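Long-range contacts in biofilm-associated surface protein (Staphylococcus aureus, PDB 7C7U), which probably promotes biofilm formation as a calcium-binding, cell wall-anchored surface protein that can act as a switch for functional amyloid assembly: residues E199-T204 / K372-N377; N249-N254 / G366-S371; A523-P528 / V537-S542. All blocks are in the same frame, centred on the assembly; numbering follows the deposited sequence.

Contact 1 of 3, residues E199-T204 / K372-N377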
loop_
_atom_site.group_PDB
_atom_site.type_symbol
_atom_site.label_atom_id
_atom_site.label_comp_id
_atom_site.label_asym_id
_atom_site.label_seq_id
_atom_site.Cartn_x
_atom_site.Cartn_y
_atom_site.Cartn_z
ATOM N N GLU A 199 -10.789 32.603 -3.055
ATOM C CA GLU A 199 -10.078 33.096 -1.878
ATOM C C GLU A 199 -10.029 34.616 -1.834
ATOM O O GLU A 199 -9.915 35.207 -0.746
ATOM C CB GLU A 199 -8.654 32.564 -1.864
ATOM C CG GLU A 199 -8.552 31.099 -1.505
ATOM C CD GLU A 199 -8.199 30.915 -0.050
ATOM O OE1 GLU A 199 -7.191 31.529 0.391
ATOM O OE2 GLU A 199 -8.935 30.183 0.652
ATOM N N ASN A 200 -10.088 35.254 -2.999
ATOM C CA ASN A 200 -10.048 36.705 -3.084
ATOM C C ASN A 200 -11.442 37.343 -3.143
ATOM O O ASN A 200 -11.547 38.555 -3.339
ATOM C CB ASN A 200 -9.181 37.107 -4.284
ATOM C CG ASN A 200 -7.697 36.907 -4.004
ATOM O OD1 ASN A 200 -7.248 37.128 -2.883
ATOM N ND2 ASN A 200 -6.932 36.480 -5.011
ATOM N N ASN A 201 -12.513 36.572 -2.939
ATOM C CA ASN A 201 -13.871 37.132 -2.908
ATOM C C ASN A 201 -14.661 36.545 -1.740
ATOM O O ASN A 201 -15.777 36.056 -1.899
ATOM C CB ASN A 201 -14.581 36.901 -4.240
ATOM C CG ASN A 201 -16.024 37.403 -4.246
ATOM O OD1 ASN A 201 -16.332 38.463 -3.684
ATOM N ND2 ASN A 201 -16.925 36.623 -4.858
ATOM N N VAL A 202 -14.087 36.608 -0.536
ATOM C CA VAL A 202 -14.697 35.983 0.639
ATOM C C VAL A 202 -16.012 36.669 1.011
ATOM O O VAL A 202 -16.156 37.899 0.922
ATOM C CB VAL A 202 -13.698 35.998 1.813
ATOM C CG1 VAL A 202 -14.392 35.800 3.169
ATOM C CG2 VAL A 202 -12.611 34.896 1.598
ATOM N N SER A 203 -16.990 35.862 1.406
ATOM C CA SER A 203 -18.300 36.352 1.816
ATOM C C SER A 203 -18.218 37.087 3.150
ATOM O O SER A 203 -17.381 36.777 4.007
ATOM C CB SER A 203 -19.263 35.164 1.948
ATOM O OG SER A 203 -20.534 35.540 2.433
ATOM N N THR A 204 -19.130 38.049 3.350
ATOM C CA THR A 204 -19.234 38.656 4.667
ATOM C C THR A 204 -19.957 37.754 5.654
ATOM O O THR A 204 -19.855 37.982 6.867
ATOM C CB THR A 204 -19.960 40.009 4.598
ATOM O OG1 THR A 204 -21.282 39.815 4.087
ATOM C CG2 THR A 204 -19.204 40.965 3.683
ATOM N N LYS A 372 -24.760 34.110 -3.038
ATOM C CA LYS A 372 -24.259 34.892 -4.163
ATOM C C LYS A 372 -22.989 34.299 -4.774
ATOM O O LYS A 372 -22.374 34.929 -5.642
ATOM C CB LYS A 372 -24.013 36.339 -3.722
ATOM C CG LYS A 372 -25.215 36.996 -3.029
ATOM C CD LYS A 372 -24.997 38.499 -2.850
ATOM C CE LYS A 372 -26.282 39.224 -2.407
ATOM N NZ LYS A 372 -26.815 38.660 -1.125
ATOM N N GLY A 373 -22.589 33.098 -4.352
ATOM C CA GLY A 373 -21.416 32.438 -4.880
ATOM C C GLY A 373 -20.099 32.842 -4.252
ATOM O O GLY A 373 -19.048 32.375 -4.704
ATOM N N ALA A 374 -20.111 33.689 -3.234
ATOM C CA ALA A 374 -18.876 34.082 -2.578
ATOM C C ALA A 374 -18.449 33.015 -1.582
ATOM O O ALA A 374 -19.282 32.339 -0.984
ATOM C CB ALA A 374 -19.035 35.436 -1.883
ATOM N N LEU A 375 -17.133 32.867 -1.419
ATOM C CA LEU A 375 -16.572 31.806 -0.585
ATOM C C LEU A 375 -16.792 32.105 0.897
ATOM O O LEU A 375 -16.473 33.202 1.379
ATOM C CB LEU A 375 -15.068 31.662 -0.868
ATOM C CG LEU A 375 -14.258 30.778 0.093
ATOM C CD1 LEU A 375 -14.637 29.350 -0.158
ATOM C CD2 LEU A 375 -12.737 30.931 -0.075
ATOM N N ILE A 376 -17.340 31.134 1.627
ATOM C CA ILE A 376 -17.364 31.248 3.077
ATOM C C ILE A 376 -15.938 31.132 3.588
ATOM O O ILE A 376 -15.226 30.169 3.271
ATOM C CB ILE A 376 -18.275 30.178 3.704
ATOM C CG1 ILE A 376 -19.691 30.189 3.095
ATOM C CG2 ILE A 376 -18.342 30.386 5.245
ATOM C CD1 ILE A 376 -20.435 31.557 3.248
ATOM N N ASN A 377 -15.519 32.117 4.379
ATOM C CA ASN A 377 -14.136 32.225 4.842
ATOM C C ASN A 377 -13.640 30.912 5.438
ATOM O O ASN A 377 -14.255 30.352 6.355
ATOM C CB ASN A 377 -14.029 33.319 5.895
ATOM C CG ASN A 377 -12.617 33.908 6.020
ATOM O OD1 ASN A 377 -11.730 33.637 5.223
ATOM N ND2 ASN A 377 -12.430 34.740 7.029
HETATM O O HOH W 1 -16.717 33.915 -5.715
HETATM O O HOH W 2 -15.597 33.837 -3.619
HETATM O O HOH W 3 -19.930 37.134 -5.191
HETATM O O HOH W 4 -17.345 34.274 5.090
#

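Contact 2 of 3, residues N249-N254 / G366-S371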
loop_
_atom_site.group_PDB
_atom_site.type_symbol
_atom_site.label_atom_id
_atom_site.label_comp_id
_atom_site.label_asym_id
_atom_site.label_seq_id
_atom_site.Cartn_x
_atom_site.Cartn_y
_atom_site.Cartn_z
ATOM N N ASN A 249 -31.336 32.429 1.414
ATOM C CA ASN A 249 -29.935 32.665 1.736
ATOM C C ASN A 249 -29.158 31.373 1.992
ATOM O O ASN A 249 -28.063 31.430 2.562
ATOM C CB ASN A 249 -29.826 33.579 2.952
ATOM C CG ASN A 249 -30.350 34.969 2.665
ATOM O OD1 ASN A 249 -30.462 35.367 1.505
ATOM N ND2 ASN A 249 -30.686 35.710 3.712
ATOM N N GLN A 250 -29.704 30.224 1.606
ATOM C CA GLN A 250 -29.009 28.956 1.820
ATOM C C GLN A 250 -27.653 28.933 1.122
ATOM O O GLN A 250 -27.483 29.455 0.017
ATOM C CB GLN A 250 -29.850 27.783 1.325
ATOM C CG GLN A 250 -31.069 27.468 2.171
ATOM C CD GLN A 250 -30.745 26.983 3.573
ATOM O OE1 GLN A 250 -29.881 26.132 3.774
ATOM N NE2 GLN A 250 -31.460 27.517 4.559
ATOM N N TRP A 251 -26.683 28.326 1.788
ATOM C CA TRP A 251 -25.369 28.125 1.223
ATOM C C TRP A 251 -25.371 26.951 0.235
ATOM O O TRP A 251 -26.293 26.134 0.196
ATOM C CB TRP A 251 -24.357 27.854 2.330
ATOM C CG TRP A 251 -24.061 29.012 3.225
ATOM C CD1 TRP A 251 -24.557 30.301 3.138
ATOM C CD2 TRP A 251 -23.188 28.998 4.358
ATOM N NE1 TRP A 251 -24.049 31.071 4.170
ATOM C CE2 TRP A 251 -23.216 30.297 4.933
ATOM C CE3 TRP A 251 -22.410 28.009 4.960
ATOM C CZ2 TRP A 251 -22.460 30.631 6.043
ATOM C CZ3 TRP A 251 -21.676 28.340 6.081
ATOM C CH2 TRP A 251 -21.706 29.640 6.610
ATOM N N ALA A 252 -24.283 26.831 -0.527
ATOM C CA ALA A 252 -24.085 25.655 -1.370
ATOM C C ALA A 252 -22.755 24.995 -1.047
ATOM O O ALA A 252 -21.781 25.673 -0.710
ATOM C CB ALA A 252 -24.126 26.026 -2.858
ATOM N N TYR A 253 -22.710 23.659 -1.175
ATOM C CA TYR A 253 -21.461 22.921 -1.117
ATOM C C TYR A 253 -20.980 22.644 -2.539
ATOM O O TYR A 253 -21.755 22.175 -3.382
ATOM C CB TYR A 253 -21.619 21.605 -0.350
ATOM C CG TYR A 253 -20.306 20.886 -0.184
ATOM C CD1 TYR A 253 -19.274 21.463 0.546
ATOM C CD2 TYR A 253 -20.089 19.621 -0.764
ATOM C CE1 TYR A 253 -18.066 20.835 0.688
ATOM C CE2 TYR A 253 -18.887 18.995 -0.628
ATOM C CZ TYR A 253 -17.887 19.584 0.105
ATOM O OH TYR A 253 -16.695 18.932 0.246
ATOM N N ASN A 254 -19.699 22.904 -2.785
ATOM C CA ASN A 254 -19.089 22.843 -4.108
ATOM C C ASN A 254 -17.913 21.881 -4.060
ATOM O O ASN A 254 -17.179 21.843 -3.069
ATOM C CB ASN A 254 -18.609 24.243 -4.547
ATOM C CG ASN A 254 -19.698 25.290 -4.438
ATOM O OD1 ASN A 254 -20.363 25.615 -5.421
ATOM N ND2 ASN A 254 -19.910 25.808 -3.223
ATOM N N GLY A 366 -13.029 21.188 -2.176
ATOM C CA GLY A 366 -14.382 21.387 -1.687
ATOM C C GLY A 366 -14.441 22.712 -0.947
ATOM O O GLY A 366 -13.440 23.166 -0.392
ATOM N N TYR A 367 -15.600 23.352 -0.983
ATOM C CA TYR A 367 -15.767 24.662 -0.341
ATOM C C TYR A 367 -17.248 24.994 -0.274
ATOM O O TYR A 367 -18.059 24.466 -1.039
ATOM C CB TYR A 367 -14.990 25.781 -1.078
ATOM C CG TYR A 367 -15.333 25.937 -2.549
ATOM C CD1 TYR A 367 -14.742 25.109 -3.524
ATOM C CD2 TYR A 367 -16.231 26.903 -2.974
ATOM C CE1 TYR A 367 -15.056 25.260 -4.864
ATOM C CE2 TYR A 367 -16.555 27.053 -4.312
ATOM C CZ TYR A 367 -15.953 26.231 -5.252
ATOM O OH TYR A 367 -16.287 26.375 -6.577
ATOM N N LEU A 368 -17.591 25.875 0.670
ATOM C CA LEU A 368 -18.935 26.405 0.826
ATOM C C LEU A 368 -18.992 27.808 0.231
ATOM O O LEU A 368 -18.036 28.582 0.329
ATOM C CB LEU A 368 -19.343 26.461 2.316
ATOM C CG LEU A 368 -19.561 25.084 2.964
ATOM C CD1 LEU A 368 -19.447 25.134 4.487
ATOM C CD2 LEU A 368 -20.935 24.585 2.532
ATOM N N THR A 369 -20.139 28.145 -0.350
ATOM C CA THR A 369 -20.368 29.479 -0.891
ATOM C C THR A 369 -21.686 30.010 -0.360
ATOM O O THR A 369 -22.596 29.244 -0.044
ATOM C CB THR A 369 -20.438 29.509 -2.432
ATOM O OG1 THR A 369 -21.356 28.497 -2.879
ATOM C CG2 THR A 369 -19.051 29.316 -3.063
ATOM N N ASP A 370 -21.796 31.338 -0.268
ATOM C CA ASP A 370 -23.084 31.887 0.125
ATOM C C ASP A 370 -24.016 31.894 -1.086
ATOM O O ASP A 370 -23.646 31.468 -2.190
ATOM C CB ASP A 370 -22.917 33.279 0.762
ATOM C CG ASP A 370 -22.423 34.353 -0.207
ATOM O OD1 ASP A 370 -22.479 34.169 -1.434
ATOM O OD2 ASP A 370 -21.989 35.432 0.290
ATOM N N SER A 371 -25.231 32.426 -0.896
ATOM C CA SER A 371 -26.218 32.428 -1.976
ATOM C C SER A 371 -25.829 33.324 -3.148
ATOM O O SER A 371 -26.505 33.286 -4.179
ATOM C CB SER A 371 -27.597 32.835 -1.444
ATOM O OG SER A 371 -27.578 34.113 -0.826
HETATM O O HOH W 5 -26.287 33.344 1.566
HETATM O O HOH W 6 -21.696 27.880 -6.196
#

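Contact 3 of 3, residues A523-P528 / V537-S542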
loop_
_atom_site.group_PDB
_atom_site.type_symbol
_atom_site.label_atom_id
_atom_site.label_comp_id
_atom_site.label_asym_id
_atom_site.label_seq_id
_atom_site.Cartn_x
_atom_site.Cartn_y
_atom_site.Cartn_z
ATOM N N ALA A 523 16.310 -39.909 -9.379
ATOM C CA ALA A 523 17.115 -38.933 -8.669
ATOM C C ALA A 523 16.367 -38.468 -7.422
ATOM O O ALA A 523 15.134 -38.368 -7.439
ATOM C CB ALA A 523 17.439 -37.742 -9.575
ATOM N N PRO A 524 17.061 -38.246 -6.310
ATOM C CA PRO A 524 16.399 -37.636 -5.150
ATOM C C PRO A 524 16.211 -36.136 -5.369
ATOM O O PRO A 524 16.478 -35.638 -6.469
ATOM C CB PRO A 524 17.369 -37.932 -3.999
ATOM C CG PRO A 524 18.712 -38.006 -4.669
ATOM C CD PRO A 524 18.479 -38.555 -6.050
ATOM N N SER A 525 15.746 -35.419 -4.344
ATOM C CA SER A 525 15.652 -33.959 -4.380
ATOM C C SER A 525 16.015 -33.397 -3.010
ATOM O O SER A 525 15.988 -34.103 -1.999
ATOM C CB SER A 525 14.253 -33.469 -4.798
ATOM O OG SER A 525 13.250 -33.869 -3.873
ATOM N N ILE A 526 16.378 -32.111 -2.993
ATOM C CA ILE A 526 16.758 -31.399 -1.775
ATOM C C ILE A 526 15.768 -30.267 -1.548
ATOM O O ILE A 526 15.478 -29.499 -2.472
ATOM C CB ILE A 526 18.195 -30.846 -1.867
ATOM C CG1 ILE A 526 19.167 -31.951 -2.270
ATOM C CG2 ILE A 526 18.629 -30.228 -0.552
ATOM C CD1 ILE A 526 20.508 -31.438 -2.747
ATOM N N ASN A 527 15.246 -30.162 -0.328
ATOM C CA ASN A 527 14.386 -29.035 -0.001
ATOM C C ASN A 527 15.230 -27.769 0.175
ATOM O O ASN A 527 16.420 -27.851 0.491
ATOM C CB ASN A 527 13.584 -29.306 1.273
ATOM C CG ASN A 527 12.494 -30.343 1.073
ATOM O OD1 ASN A 527 12.214 -30.767 -0.051
ATOM N ND2 ASN A 527 11.852 -30.734 2.168
ATOM N N PRO A 528 14.643 -26.588 -0.032
ATOM C CA PRO A 528 15.415 -25.346 0.122
ATOM C C PRO A 528 16.096 -25.271 1.486
ATOM O O PRO A 528 15.578 -25.766 2.489
ATOM C CB PRO A 528 14.358 -24.252 -0.048
ATOM C CG PRO A 528 13.320 -24.873 -0.933
ATOM C CD PRO A 528 13.277 -26.330 -0.534
ATOM N N VAL A 537 16.830 -31.405 4.485
ATOM C CA VAL A 537 15.796 -32.398 4.212
ATOM C C VAL A 537 15.886 -32.844 2.755
ATOM O O VAL A 537 15.951 -32.011 1.840
ATOM C CB VAL A 537 14.402 -31.837 4.530
ATOM C CG1 VAL A 537 13.346 -32.938 4.389
ATOM C CG2 VAL A 537 14.378 -31.225 5.929
ATOM N N VAL A 538 15.885 -34.164 2.538
ATOM C CA VAL A 538 15.944 -34.751 1.204
ATOM C C VAL A 538 14.744 -35.672 1.006
ATOM O O VAL A 538 14.191 -36.229 1.960
ATOM C CB VAL A 538 17.262 -35.525 0.960
ATOM C CG1 VAL A 538 18.443 -34.579 0.939
ATOM C CG2 VAL A 538 17.448 -36.628 2.013
ATOM N N ASN A 539 14.343 -35.820 -0.257
ATOM C CA ASN A 539 13.240 -36.677 -0.677
ATOM C C ASN A 539 13.759 -37.702 -1.675
ATOM O O ASN A 539 14.599 -37.383 -2.524
ATOM C CB ASN A 539 12.106 -35.861 -1.313
ATOM C CG ASN A 539 11.743 -34.639 -0.493
ATOM O OD1 ASN A 539 11.153 -34.758 0.574
ATOM N ND2 ASN A 539 12.125 -33.461 -0.976
ATOM N N GLY A 540 13.256 -38.924 -1.578
ATOM C CA GLY A 540 13.717 -39.989 -2.458
ATOM C C GLY A 540 12.991 -41.270 -2.136
ATOM O O GLY A 540 12.220 -41.359 -1.170
ATOM N N THR A 541 13.237 -42.275 -2.966
ATOM C CA THR A 541 12.496 -43.513 -2.795
ATOM C C THR A 541 12.859 -44.194 -1.472
ATOM O O THR A 541 13.991 -44.115 -0.978
ATOM C CB THR A 541 12.721 -44.450 -3.982
ATOM O OG1 THR A 541 11.840 -45.570 -3.859
ATOM C CG2 THR A 541 14.142 -44.938 -4.024
ATOM N N SER A 542 11.877 -44.881 -0.908
ATOM C CA SER A 542 12.053 -45.500 0.394
ATOM C C SER A 542 13.127 -46.587 0.324
ATOM O O SER A 542 13.217 -47.341 -0.652
ATOM C CB SER A 542 10.716 -46.073 0.859
ATOM O OG SER A 542 10.823 -46.653 2.140
HETATM O O HOH W 7 9.907 -32.819 1.863
#

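Contact 1 of 3, residues E199-T204 / K372-N377
Val202 leans on Leu375 and Asn377. CB stands 4.0 Å from Leu375 O. CG1, set anti to the backbone N (chi1 161°), goes on to meet Asn377 CB at 3.7 Å. The other methyl, CG2, lies beside the backbone N and comes to 3.9 Å from Asn377 OD1, with the Leu375 CD2 methyl a little farther off. The Asn377 amide is held from its other end, where ND2 bonds to Asn207 O. The meeting is one of two loops, neither a regular strand: 199-204 runs off the end of helix 193-199, while 372-377 belongs to the connection between strands 359-369 and 381-388. Their one strong direct bond is Ser203 N to Leu375 O, 2.7 Å and almost straight at 177°. Water does much of the rest. One molecule joins Asn201 O to Leu375 N, whose direct bond is weak at 3.5 Å; a second runs from Ser203 O to Asn377 N, and a third from Asn201 ND2 to Gly373 O. Ala374 CB presses against Asn201 O at 3.3 Å. Leu375 lies side by side with Glu199, its CD2 3.9 Å from Glu199 CA; Glu199 OE1 makes a salt bridge to Lys41.

Contact 2 of 3, residues N249-N254 / G366-S371
Asn254 and Tyr367 face each other as a hydrogen-bonded antiparallel pair, each N bonding to the other's O. Two pairs along the ladder, past the non-hydrogen-bonded pair Tyr253 and Leu368, Ala252 and Thr369 repeat the reciprocal pair of hydrogen bonds at 3.0 Å for both Ala252 N to Thr369 O and Thr369 N to Ala252 O. Side-chain bonds reinforce the ladder. Asn254 ND2 gives one N-H to Tyr367 O at 3.2 Å, arriving 44° out of the carbonyl plane, and the other to Thr369 OG1 at 3.1 Å. Tyr367 O thus takes two donors from the same residue. One aromatic contact is of the CH-pi kind: Asn254 CB sits over a face of the Tyr367 ring, 3.5 Å from its centroid, and the amide is only 8° from parallel with the ring. Apolar contacts gather on Leu368, where CD1 touches Trp251 CE3 at 4.2 Å; Leu368 CD2 lies at the edge of the Tyr253 ring, 4.1 Å from Tyr253 CD1. Within a four-stranded antiparallel sheet, strands 252-257 and 359-369 are the central two, flanked by 301-305 and 381-388; Tyr253 reaches beyond it to Val325 and Val327 of strand 323-331 in the five-stranded sheet.

Contact 3 of 3, residues A523-P528 / V537-S542
Asn539 ND2 is gripped twice from segment 523-528, donating to Asn527 OD1 at 2.8 Å and to Ser525 OG at 3.1 Å. Both acceptors lie close to the plane of the Asn539 amide, so the two bonds together fix the rotation of that group. From the Asn527 side the fit is less regular: the donor stands 39° out of the plane of the Asn527 carbonyl, and the two amides are turned 46° against each other. A water closes a ring between them, donating to Asn539 OD1 at 2.6 Å and accepting from Asn527 ND2. Ser525 OG can meet the amide because it is swung between its own backbone N and carbonyl carbon (chi1 63°).

Beneath these side chains the backbones form a short antiparallel ladder. Ser525 and Asn539 exchange N-H to O bonds in both directions, and Asn527 N bonds to Val537 O at 2.9 Å. Between them, Ile526 and Val538 form the non-hydrogen-bonded pair, with CG1 of each 4.2 Å apart. At the Ser525 end of the ladder Pro524 CB lies 3.2 Å from Asn539 O.

The two faces have different neighbours. Ile526 reaches Leu582 and Ile599 in the second sheet of its domain, whereas Ser525 and Asn539 touch Ala439 of strand 437-442, with Asn539 also on Ser449. This is a beta hairpin, strands 525-526 and 535-539, packed face to face with another antiparallel sheet, an arrangement consistent with an Ig-like beta sandwich.

How the contacts relate
From the N terminus, the chain leaves helix 193-199 and enters the first half of contact 1, crosses the first strands of the five-stranded sheet, and meets contact 2 at 249-254. Strand 359-369 then returns to close contact 2, and the loop straight after it closes contact 1, so the loop of contact 2 lies within that of contact 1. Their centres are only 9 Å apart, and Asp370 OD2 of contact 2 hydrogen-bonds to Ser203 OG of contact 1. Together they tie the loop after helix 193-199 to the end of inner strand 359-369 and the turn that follows it. Contact 3 follows in series, beyond the calcium sites, closing a short hairpin in a separate domain, with its centre about 77 Å from that of contact 1.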